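Local coordinates for natterin-like protein (Lethenteron camtschaticum, PDB 6IUL), which is a pore-forming cytotoxin of lamprey immunity, probably recognising cell-surface glycans through a jacalin-like lectin domain and perforating membranes through an aerolysin-type module, at residues A[10-21]-A[127-138]; A[81-92]-A[103-111]. All blocks are in the same frame, centred on the assembly; numbering follows the deposited sequence.

Both contacts lie in the jacalin-like lectin domain, toward one end of an elongated chain, with their centres about 14 Å apart. Contact 1 pairs the start of the domain with its end, whereas contact 2 is a local hairpin and loop formed by residues between those two segments. They meet where Asp-134 OD2 makes a salt bridge with Arg-88 NE at 2.8 Å. Nearby, the 3.1 Å approach of Leu-89 N to Ile-135 O is a probable hydrogen bond. Loops 13-16 and 132-136 of contact 1 probably correspond to those that form the sugar site in jacalin-related lectins; no sugar is bound here, and contact 2 lies beside this region.

Contact 1: A[10-21]-A[127-138]; sequences IIGGQGGNAFSF and VQGRGGSDIDSM
Phe-19 holds CG between its backbone N and carbonyl carbon (chi1 62°), a rotation that lays the ring across the adjoining strand, one face over Gly-129. Gly-129 CA stands 4.0 Å from the ring centroid in a CH-pi contact, and Gly-131 N meets the ring edge; two residues without side chains thus let the phenyl lie close against the backbone. Met-138 approaches at about a right angle, and the bend at its chi3 (-80°) carries CE to 3.4 Å from Phe-19 CZ while SD sits at the ring edge, a Met-aromatic contact. Phe-57 stacks on the same ring.

Along the other face of the sheet Arg-130 extends beside Ala-18, whose CB lies over a face of the guanidinium. Arg-130 NH2 donates to Gly-16 O at 3.2 Å, through a rather bent bond (139°). The same NH2 lies near Ala-18 N, another donor, and a water reconciles the two by accepting from both, 2.6 Å from Arg-130 NH2 and 2.8 Å from Ala-18 N. Further along, Ser-20 OG gives its proton to Gln-128 OE1 at 2.7 Å, approaching from above the amide carbonyl plane.

The antiparallel pairing forms two ladders, 17-21 with 127-131 and 11-12 with 137-138, whose register shifts by one residue across the intervening loops. At a classic beta bulge, where Asp-136 and Ser-137 both face Arg-130, Asp-136 O accepts from Gly-13 N at 2.7 Å and Asp-136 CB lies 3.1 Å from Gly-15 O. The glycine-rich loop is therefore held at one end by this backbone bond and at the other by the Arg-130 side chain, with the Asp-136 carboxylate beside it, an arrangement consistent with the sugar-binding loops of jacalin-related lectins.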
loop_
_atom_site.group_PDB
_atom_site.type_symbol
_atom_site.label_atom_id
_atom_site.label_comp_id
_atom_site.label_asym_id
_atom_site.label_seq_id
_atom_site.Cartn_x
_atom_site.Cartn_y
_atom_site.Cartn_z
ATOM N N ILE A 10 2.981 -19.054 36.564
ATOM C CA ILE A 10 2.937 -20.532 36.613
ATOM C C ILE A 10 1.935 -21.028 37.655
ATOM O O ILE A 10 1.915 -20.561 38.781
ATOM C CB ILE A 10 4.316 -21.085 36.931
ATOM C CG1 ILE A 10 5.291 -20.682 35.820
ATOM C CG2 ILE A 10 4.282 -22.600 37.115
ATOM C CD1 ILE A 10 6.726 -21.116 36.105
ATOM N N ILE A 11 1.072 -21.952 37.255
ATOM C CA ILE A 11 0.069 -22.548 38.139
ATOM C C ILE A 11 0.258 -24.067 38.234
ATOM O O ILE A 11 0.558 -24.728 37.231
ATOM C CB ILE A 11 -1.345 -22.238 37.654
ATOM C CG1 ILE A 11 -1.683 -20.779 37.974
ATOM C CG2 ILE A 11 -2.403 -23.142 38.320
ATOM C CD1 ILE A 11 -1.602 -20.355 39.438
ATOM N N GLY A 12 0.096 -24.619 39.437
ATOM C CA GLY A 12 0.206 -26.057 39.651
ATOM C C GLY A 12 0.868 -26.483 40.952
ATOM O O GLY A 12 0.735 -25.810 41.963
ATOM N N GLY A 13 1.584 -27.609 40.918
ATOM C CA GLY A 13 2.320 -28.111 42.080
ATOM C C GLY A 13 3.800 -27.772 42.095
ATOM O O GLY A 13 4.244 -26.940 41.318
ATOM N N GLN A 14 4.569 -28.488 42.918
ATOM C CA GLN A 14 6.006 -28.228 43.156
ATOM C C GLN A 14 6.922 -29.262 42.586
ATOM O O GLN A 14 8.138 -29.039 42.524
ATOM C CB GLN A 14 6.284 -28.131 44.673
ATOM C CG GLN A 14 5.210 -27.396 45.443
ATOM C CD GLN A 14 5.337 -25.909 45.282
ATOM O OE1 GLN A 14 5.092 -25.307 44.218
ATOM N NE2 GLN A 14 5.720 -25.281 46.377
ATOM N N GLY A 15 6.377 -30.414 42.193
ATOM C CA GLY A 15 7.204 -31.528 41.686
ATOM C C GLY A 15 7.569 -31.336 40.237
ATOM O O GLY A 15 7.208 -30.298 39.634
ATOM N N GLY A 16 8.283 -32.321 39.679
ATOM C CA GLY A 16 8.683 -32.362 38.297
ATOM C C GLY A 16 9.941 -31.605 38.017
ATOM O O GLY A 16 10.431 -30.912 38.887
ATOM N N ASN A 17 10.442 -31.708 36.776
ATOM C CA ASN A 17 11.644 -31.047 36.337
ATOM C C ASN A 17 11.292 -29.810 35.511
ATOM O O ASN A 17 10.339 -29.833 34.692
ATOM C CB ASN A 17 12.441 -31.998 35.434
ATOM C CG ASN A 17 12.908 -33.231 36.179
ATOM O OD1 ASN A 17 13.191 -33.162 37.371
ATOM N ND2 ASN A 17 12.981 -34.355 35.492
ATOM N N ALA A 18 12.090 -28.762 35.689
ATOM C CA ALA A 18 11.910 -27.496 34.979
ATOM C C ALA A 18 12.033 -27.661 33.488
ATOM O O ALA A 18 12.885 -28.388 33.002
ATOM C CB ALA A 18 12.909 -26.427 35.491
ATOM N N PHE A 19 11.142 -26.982 32.761
ATOM C CA PHE A 19 11.281 -26.808 31.305
ATOM C C PHE A 19 10.952 -25.405 30.919
ATOM O O PHE A 19 10.211 -24.711 31.637
ATOM C CB PHE A 19 10.407 -27.814 30.543
ATOM C CG PHE A 19 8.909 -27.683 30.802
ATOM C CD1 PHE A 19 8.155 -26.779 30.085
ATOM C CD2 PHE A 19 8.277 -28.447 31.767
ATOM C CE1 PHE A 19 6.805 -26.639 30.315
ATOM C CE2 PHE A 19 6.932 -28.316 32.021
ATOM C CZ PHE A 19 6.177 -27.422 31.267
ATOM N N SER A 20 11.518 -24.977 29.805
ATOM C CA SER A 20 11.206 -23.689 29.194
ATOM C C SER A 20 11.301 -23.794 27.692
ATOM O O SER A 20 12.301 -24.216 27.181
ATOM C CB SER A 20 12.173 -22.596 29.688
ATOM O OG SER A 20 11.703 -21.288 29.351
ATOM N N PHE A 21 10.244 -23.399 26.988
ATOM C CA PHE A 21 10.204 -23.451 25.544
ATOM C C PHE A 21 9.762 -22.050 25.160
ATOM O O PHE A 21 8.573 -21.669 25.321
ATOM C CB PHE A 21 9.190 -24.517 25.078
ATOM C CG PHE A 21 9.097 -24.674 23.589
ATOM C CD1 PHE A 21 10.207 -25.009 22.866
ATOM C CD2 PHE A 21 7.905 -24.485 22.923
ATOM C CE1 PHE A 21 10.145 -25.145 21.511
ATOM C CE2 PHE A 21 7.829 -24.610 21.557
ATOM C CZ PHE A 21 8.936 -24.966 20.853
ATOM N N VAL A 127 5.987 -21.576 26.588
ATOM C CA VAL A 127 5.572 -22.040 27.923
ATOM C C VAL A 127 6.739 -22.322 28.832
ATOM O O VAL A 127 7.844 -22.495 28.379
ATOM C CB VAL A 127 4.750 -23.330 27.847
ATOM C CG1 VAL A 127 3.463 -23.089 27.075
ATOM C CG2 VAL A 127 5.575 -24.449 27.202
ATOM N N GLN A 128 6.468 -22.377 30.126
ATOM C CA GLN A 128 7.501 -22.667 31.087
ATOM C C GLN A 128 6.851 -23.278 32.288
ATOM O O GLN A 128 5.755 -22.862 32.702
ATOM C CB GLN A 128 8.237 -21.375 31.504
ATOM C CG GLN A 128 9.433 -21.584 32.442
ATOM C CD GLN A 128 10.368 -20.357 32.479
ATOM O OE1 GLN A 128 10.769 -19.847 31.439
ATOM N NE2 GLN A 128 10.679 -19.884 33.682
ATOM N N GLY A 129 7.501 -24.269 32.877
ATOM C CA GLY A 129 6.954 -24.899 34.049
ATOM C C GLY A 129 7.756 -26.084 34.547
ATOM O O GLY A 129 8.988 -26.102 34.433
ATOM N N ARG A 130 7.057 -27.054 35.140
ATOM C CA ARG A 130 7.705 -28.279 35.602
ATOM C C ARG A 130 6.844 -29.481 35.243
ATOM O O ARG A 130 5.620 -29.448 35.390
ATOM C CB ARG A 130 7.945 -28.253 37.114
ATOM C CG ARG A 130 8.982 -27.268 37.588
ATOM C CD ARG A 130 9.076 -27.264 39.110
ATOM N NE ARG A 130 10.211 -26.441 39.536
ATOM C CZ ARG A 130 11.501 -26.802 39.383
ATOM N NH1 ARG A 130 12.476 -25.986 39.804
ATOM N NH2 ARG A 130 11.846 -27.989 38.827
ATOM N N GLY A 131 7.497 -30.523 34.750
ATOM C CA GLY A 131 6.823 -31.721 34.293
ATOM C C GLY A 131 7.611 -32.988 34.579
ATOM O O GLY A 131 8.852 -32.977 34.688
ATOM N N GLY A 132 6.872 -34.085 34.708
ATOM C CA GLY A 132 7.486 -35.415 34.875
ATOM C C GLY A 132 6.702 -36.366 34.015
ATOM O O GLY A 132 6.755 -36.294 32.797
ATOM N N SER A 133 5.937 -37.233 34.662
ATOM C CA SER A 133 4.974 -38.062 33.950
ATOM C C SER A 133 3.851 -37.155 33.440
ATOM O O SER A 133 3.368 -37.340 32.324
ATOM C CB SER A 133 4.389 -39.137 34.861
ATOM O OG SER A 133 5.374 -40.122 35.091
ATOM N N ASP A 134 3.496 -36.156 34.257
ATOM C CA ASP A 134 2.459 -35.209 33.942
ATOM C C ASP A 134 3.010 -33.768 33.875
ATOM O O ASP A 134 4.223 -33.548 34.027
ATOM C CB ASP A 134 1.362 -35.261 35.004
ATOM C CG ASP A 134 0.850 -36.652 35.290
ATOM O OD1 ASP A 134 0.869 -37.517 34.392
ATOM O OD2 ASP A 134 0.432 -36.837 36.460
ATOM N N ILE A 135 2.103 -32.792 33.676
ATOM C CA ILE A 135 2.457 -31.405 33.872
ATOM C C ILE A 135 2.187 -30.982 35.320
ATOM O O ILE A 135 1.056 -30.681 35.725
ATOM C CB ILE A 135 1.696 -30.496 32.896
ATOM C CG1 ILE A 135 1.899 -30.946 31.433
ATOM C CG2 ILE A 135 2.099 -29.055 33.110
ATOM C CD1 ILE A 135 3.329 -30.920 30.966
ATOM N N ASP A 136 3.242 -30.979 36.122
ATOM C CA ASP A 136 3.143 -30.550 37.518
ATOM C C ASP A 136 2.760 -29.082 37.664
ATOM O O ASP A 136 1.966 -28.718 38.517
ATOM C CB ASP A 136 4.483 -30.793 38.207
ATOM C CG ASP A 136 4.819 -32.272 38.333
ATOM O OD1 ASP A 136 5.421 -32.805 37.361
ATOM O OD2 ASP A 136 4.491 -32.855 39.416
ATOM N N SER A 137 3.350 -28.243 36.823
ATOM C CA SER A 137 2.997 -26.846 36.775
ATOM C C SER A 137 3.339 -26.252 35.426
ATOM O O SER A 137 4.234 -26.708 34.724
ATOM C CB SER A 137 3.681 -26.099 37.935
ATOM O OG SER A 137 5.068 -26.182 37.782
ATOM N N MET A 138 2.605 -25.234 35.029
ATOM C CA MET A 138 2.939 -24.538 33.777
ATOM C C MET A 138 2.354 -23.150 33.743
ATOM O O MET A 138 1.317 -22.876 34.397
ATOM C CB MET A 138 2.435 -25.300 32.571
ATOM C CG MET A 138 3.189 -24.999 31.287
ATOM S SD MET A 138 2.487 -25.778 29.826
ATOM C CE MET A 138 3.096 -27.426 29.916
HETATM O O HOH W 1 13.968 -28.986 37.704
#

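Contact 2: A[81-92]-A[103-111]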
loop_
_atom_site.group_PDB
_atom_site.type_symbol
_atom_site.label_atom_id
_atom_site.label_comp_id
_atom_site.label_asym_id
_atom_site.label_seq_id
_atom_site.Cartn_x
_atom_site.Cartn_y
_atom_site.Cartn_z
ATOM N N TRP A 81 -6.049 -23.573 36.114
ATOM C CA TRP A 81 -6.542 -24.208 37.339
ATOM C C TRP A 81 -5.567 -25.277 37.795
ATOM O O TRP A 81 -4.944 -25.996 36.984
ATOM C CB TRP A 81 -7.849 -24.917 37.084
ATOM C CG TRP A 81 -9.057 -24.105 36.941
ATOM C CD1 TRP A 81 -10.015 -23.912 37.861
ATOM C CD2 TRP A 81 -9.507 -23.452 35.741
ATOM N NE1 TRP A 81 -11.039 -23.128 37.324
ATOM C CE2 TRP A 81 -10.750 -22.854 36.027
ATOM C CE3 TRP A 81 -8.959 -23.295 34.469
ATOM C CZ2 TRP A 81 -11.448 -22.112 35.111
ATOM C CZ3 TRP A 81 -9.646 -22.580 33.553
ATOM C CH2 TRP A 81 -10.909 -21.989 33.877
ATOM N N GLY A 82 -5.450 -25.382 39.120
ATOM C CA GLY A 82 -4.824 -26.519 39.777
ATOM C C GLY A 82 -5.728 -27.748 39.730
ATOM O O GLY A 82 -6.914 -27.647 39.382
ATOM N N ASN A 83 -5.187 -28.899 40.104
ATOM C CA ASN A 83 -5.983 -30.147 40.021
ATOM C C ASN A 83 -6.840 -30.420 41.243
ATOM O O ASN A 83 -7.536 -31.437 41.307
ATOM C CB ASN A 83 -5.107 -31.368 39.734
ATOM C CG ASN A 83 -4.201 -31.711 40.874
ATOM O OD1 ASN A 83 -3.995 -30.886 41.757
ATOM N ND2 ASN A 83 -3.657 -32.944 40.873
ATOM N N GLY A 84 -6.812 -29.544 42.229
ATOM C CA GLY A 84 -7.680 -29.832 43.392
ATOM C C GLY A 84 -6.973 -30.383 44.629
ATOM O O GLY A 84 -7.274 -29.966 45.723
ATOM N N ALA A 85 -6.024 -31.295 44.464
ATOM C CA ALA A 85 -5.049 -31.534 45.530
ATOM C C ALA A 85 -4.004 -30.425 45.551
ATOM O O ALA A 85 -3.215 -30.355 46.446
ATOM C CB ALA A 85 -4.363 -32.878 45.334
ATOM N N GLY A 86 -3.959 -29.602 44.511
ATOM C CA GLY A 86 -2.907 -28.602 44.352
ATOM C C GLY A 86 -1.546 -29.177 43.992
ATOM O O GLY A 86 -0.536 -28.545 44.263
ATOM N N THR A 87 -1.502 -30.355 43.364
ATOM C CA THR A 87 -0.210 -31.025 43.046
ATOM C C THR A 87 0.121 -31.059 41.547
ATOM O O THR A 87 1.233 -31.402 41.149
ATOM C CB THR A 87 -0.291 -32.495 43.541
ATOM O OG1 THR A 87 -1.465 -33.147 43.012
ATOM C CG2 THR A 87 -0.411 -32.527 45.072
ATOM N N ARG A 88 -0.857 -30.729 40.703
ATOM C CA ARG A 88 -0.634 -30.666 39.242
ATOM C C ARG A 88 -1.427 -29.547 38.622
ATOM O O ARG A 88 -2.364 -29.008 39.224
ATOM C CB ARG A 88 -1.016 -32.043 38.606
ATOM C CG ARG A 88 0.191 -32.981 38.779
ATOM C CD ARG A 88 -0.109 -34.401 38.589
ATOM N NE ARG A 88 1.088 -35.200 38.666
ATOM C CZ ARG A 88 1.675 -35.584 39.799
ATOM N NH1 ARG A 88 1.253 -35.164 40.961
ATOM N NH2 ARG A 88 2.741 -36.363 39.764
ATOM N N LEU A 89 -1.080 -29.214 37.383
ATOM C CA LEU A 89 -1.924 -28.352 36.572
ATOM C C LEU A 89 -3.202 -29.130 36.291
ATOM O O LEU A 89 -3.142 -30.307 35.951
ATOM C CB LEU A 89 -1.214 -27.964 35.257
ATOM C CG LEU A 89 -2.020 -27.113 34.289
ATOM C CD1 LEU A 89 -2.327 -25.720 34.884
ATOM C CD2 LEU A 89 -1.271 -26.950 32.972
ATOM N N GLY A 90 -4.340 -28.464 36.398
ATOM C CA GLY A 90 -5.632 -29.148 36.271
ATOM C C GLY A 90 -6.382 -28.801 34.989
ATOM O O GLY A 90 -7.169 -29.585 34.481
ATOM N N ALA A 91 -6.188 -27.580 34.502
ATOM C CA ALA A 91 -6.899 -27.126 33.338
ATOM C C ALA A 91 -6.281 -25.872 32.744
ATOM O O ALA A 91 -5.671 -25.085 33.441
ATOM C CB ALA A 91 -8.354 -26.847 33.714
ATOM N N ILE A 92 -6.511 -25.696 31.444
ATOM C CA ILE A 92 -6.145 -24.511 30.701
ATOM C C ILE A 92 -7.370 -24.052 29.898
ATOM O O ILE A 92 -8.010 -24.832 29.205
ATOM C CB ILE A 92 -5.057 -24.847 29.673
ATOM C CG1 ILE A 92 -3.803 -25.354 30.371
ATOM C CG2 ILE A 92 -4.738 -23.635 28.793
ATOM C CD1 ILE A 92 -2.853 -26.094 29.450
ATOM N N PHE A 103 -10.343 -25.106 25.600
ATOM C CA PHE A 103 -10.549 -25.497 26.993
ATOM C C PHE A 103 -10.184 -26.954 27.168
ATOM O O PHE A 103 -10.806 -27.811 26.568
ATOM C CB PHE A 103 -12.023 -25.308 27.385
ATOM C CG PHE A 103 -12.299 -25.435 28.885
ATOM C CD1 PHE A 103 -11.292 -25.259 29.837
ATOM C CD2 PHE A 103 -13.582 -25.669 29.343
ATOM C CE1 PHE A 103 -11.553 -25.365 31.172
ATOM C CE2 PHE A 103 -13.870 -25.747 30.707
ATOM C CZ PHE A 103 -12.858 -25.590 31.622
ATOM N N ALA A 104 -9.142 -27.221 27.942
ATOM C CA ALA A 104 -8.732 -28.578 28.190
ATOM C C ALA A 104 -8.572 -28.787 29.707
ATOM O O ALA A 104 -7.845 -28.038 30.363
ATOM C CB ALA A 104 -7.434 -28.854 27.452
ATOM N N LYS A 105 -9.255 -29.794 30.241
ATOM C CA LYS A 105 -9.287 -30.047 31.677
ATOM C C LYS A 105 -9.265 -31.549 32.038
ATOM O O LYS A 105 -9.708 -32.398 31.255
ATOM C CB LYS A 105 -10.550 -29.406 32.275
ATOM C CG LYS A 105 -11.830 -29.996 31.733
ATOM C CD LYS A 105 -13.079 -29.542 32.455
ATOM C CE LYS A 105 -14.301 -29.940 31.605
ATOM N NZ LYS A 105 -15.500 -30.186 32.436
ATOM N N MET A 106 -8.679 -31.855 33.198
ATOM C CA MET A 106 -8.994 -33.059 33.980
ATOM C C MET A 106 -10.402 -33.648 33.967
ATOM O O MET A 106 -11.326 -33.038 34.441
ATOM C CB MET A 106 -9.053 -32.724 35.463
ATOM C CG MET A 106 -7.761 -32.486 36.114
ATOM S SD MET A 106 -8.072 -32.176 37.864
ATOM C CE MET A 106 -9.410 -31.034 38.004
ATOM N N THR A 107 -10.527 -34.878 33.515
ATOM C CA THR A 107 -11.813 -35.512 33.233
ATOM C C THR A 107 -12.565 -35.919 34.491
ATOM O O THR A 107 -13.764 -35.953 34.474
ATOM C CB THR A 107 -11.623 -36.802 32.377
ATOM O OG1 THR A 107 -10.776 -37.728 33.075
ATOM C CG2 THR A 107 -10.998 -36.433 30.997
ATOM N N ASP A 108 -11.871 -36.229 35.574
ATOM C CA ASP A 108 -12.533 -36.761 36.788
ATOM C C ASP A 108 -12.684 -35.730 37.926
ATOM O O ASP A 108 -13.773 -35.343 38.250
ATOM C CB ASP A 108 -11.803 -38.011 37.288
ATOM C CG ASP A 108 -11.727 -39.111 36.219
ATOM O OD1 ASP A 108 -12.531 -39.065 35.267
ATOM O OD2 ASP A 108 -10.830 -39.982 36.298
ATOM N N TRP A 109 -11.596 -35.292 38.551
ATOM C CA TRP A 109 -11.725 -34.302 39.624
ATOM C C TRP A 109 -12.410 -33.028 39.051
ATOM O O TRP A 109 -12.458 -32.756 37.856
ATOM C CB TRP A 109 -10.379 -34.050 40.311
ATOM C CG TRP A 109 -9.735 -35.317 40.929
ATOM C CD1 TRP A 109 -10.243 -36.577 40.909
ATOM C CD2 TRP A 109 -8.454 -35.416 41.625
ATOM N NE1 TRP A 109 -9.384 -37.455 41.534
ATOM C CE2 TRP A 109 -8.283 -36.779 41.993
ATOM C CE3 TRP A 109 -7.447 -34.490 41.978
ATOM C CZ2 TRP A 109 -7.129 -37.255 42.699
ATOM C CZ3 TRP A 109 -6.299 -34.956 42.688
ATOM C CH2 TRP A 109 -6.156 -36.332 43.033
ATOM N N GLY A 110 -13.005 -32.225 39.906
ATOM C CA GLY A 110 -13.773 -31.049 39.440
ATOM C C GLY A 110 -13.042 -29.750 39.739
ATOM O O GLY A 110 -12.268 -29.627 40.696
ATOM N N LEU A 111 -13.337 -28.736 38.949
ATOM C CA LEU A 111 -12.497 -27.484 38.982
ATOM C C LEU A 111 -12.868 -26.547 40.116
ATOM O O LEU A 111 -14.020 -26.233 40.276
ATOM C CB LEU A 111 -12.572 -26.713 37.652
ATOM C CG LEU A 111 -11.992 -27.480 36.447
ATOM C CD1 LEU A 111 -12.244 -26.648 35.212
ATOM C CD2 LEU A 111 -10.528 -27.826 36.618
#
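Trp-81 receives Leu-111 on one face of its indole, CD1 standing 4.1 Å from the centroid of the five-membered ring, almost on its normal, while Ala-91 O lies in plane at the edge. The Phe-103 ring turns its own edge to the backbone, with CD1 3.4 Å from Ile-92 O. It meets the six-membered ring of Trp-81 obliquely, the planes 42° apart, with Phe-103 CE1 and Trp-81 CZ3 the nearest atoms. Ala-91 CB packs against Leu-111 CD2 at 3.8 Å and also touches the Phe-103 ring. At the far end Trp-109, poorly ordered and touching a crystal neighbour, also presents an edge: its CE3 comes to 3.1 Å from Asn-83 O.

Asn-83 organises the turn that this indole adjoins. Its CG sits between the backbone N and the carbonyl carbon (chi1 68°), a position from which the amide can reach forward to Thr-87. Asn-83 OD1 accepts from Thr-87 N at 3.0 Å, and ND2 donates to the Thr-87 hydroxyl nearly in the amide plane, so both ends of the amide are engaged and its rotation is fixed. Met-106, bent at chi3, brings SD alongside Asn-83 CB at 3.6 Å.

Backbone bonds join the strands: Ile-92 and Ala-104 exchange a pair, and Met-106 N donates to Gly-90 O at 3.0 Å. Gly-90 and Ala-91 form a classic beta bulge opposite Trp-81, whose carbonyl accepts from both their amides. Strand 89-96 lies between 101-105 and 75-82 in one antiparallel four-stranded sheet of the beta-prism; Ala-104 packs on strand 30-37, Ile-92 on strand 135-155, and Trp-109 against Trp-40.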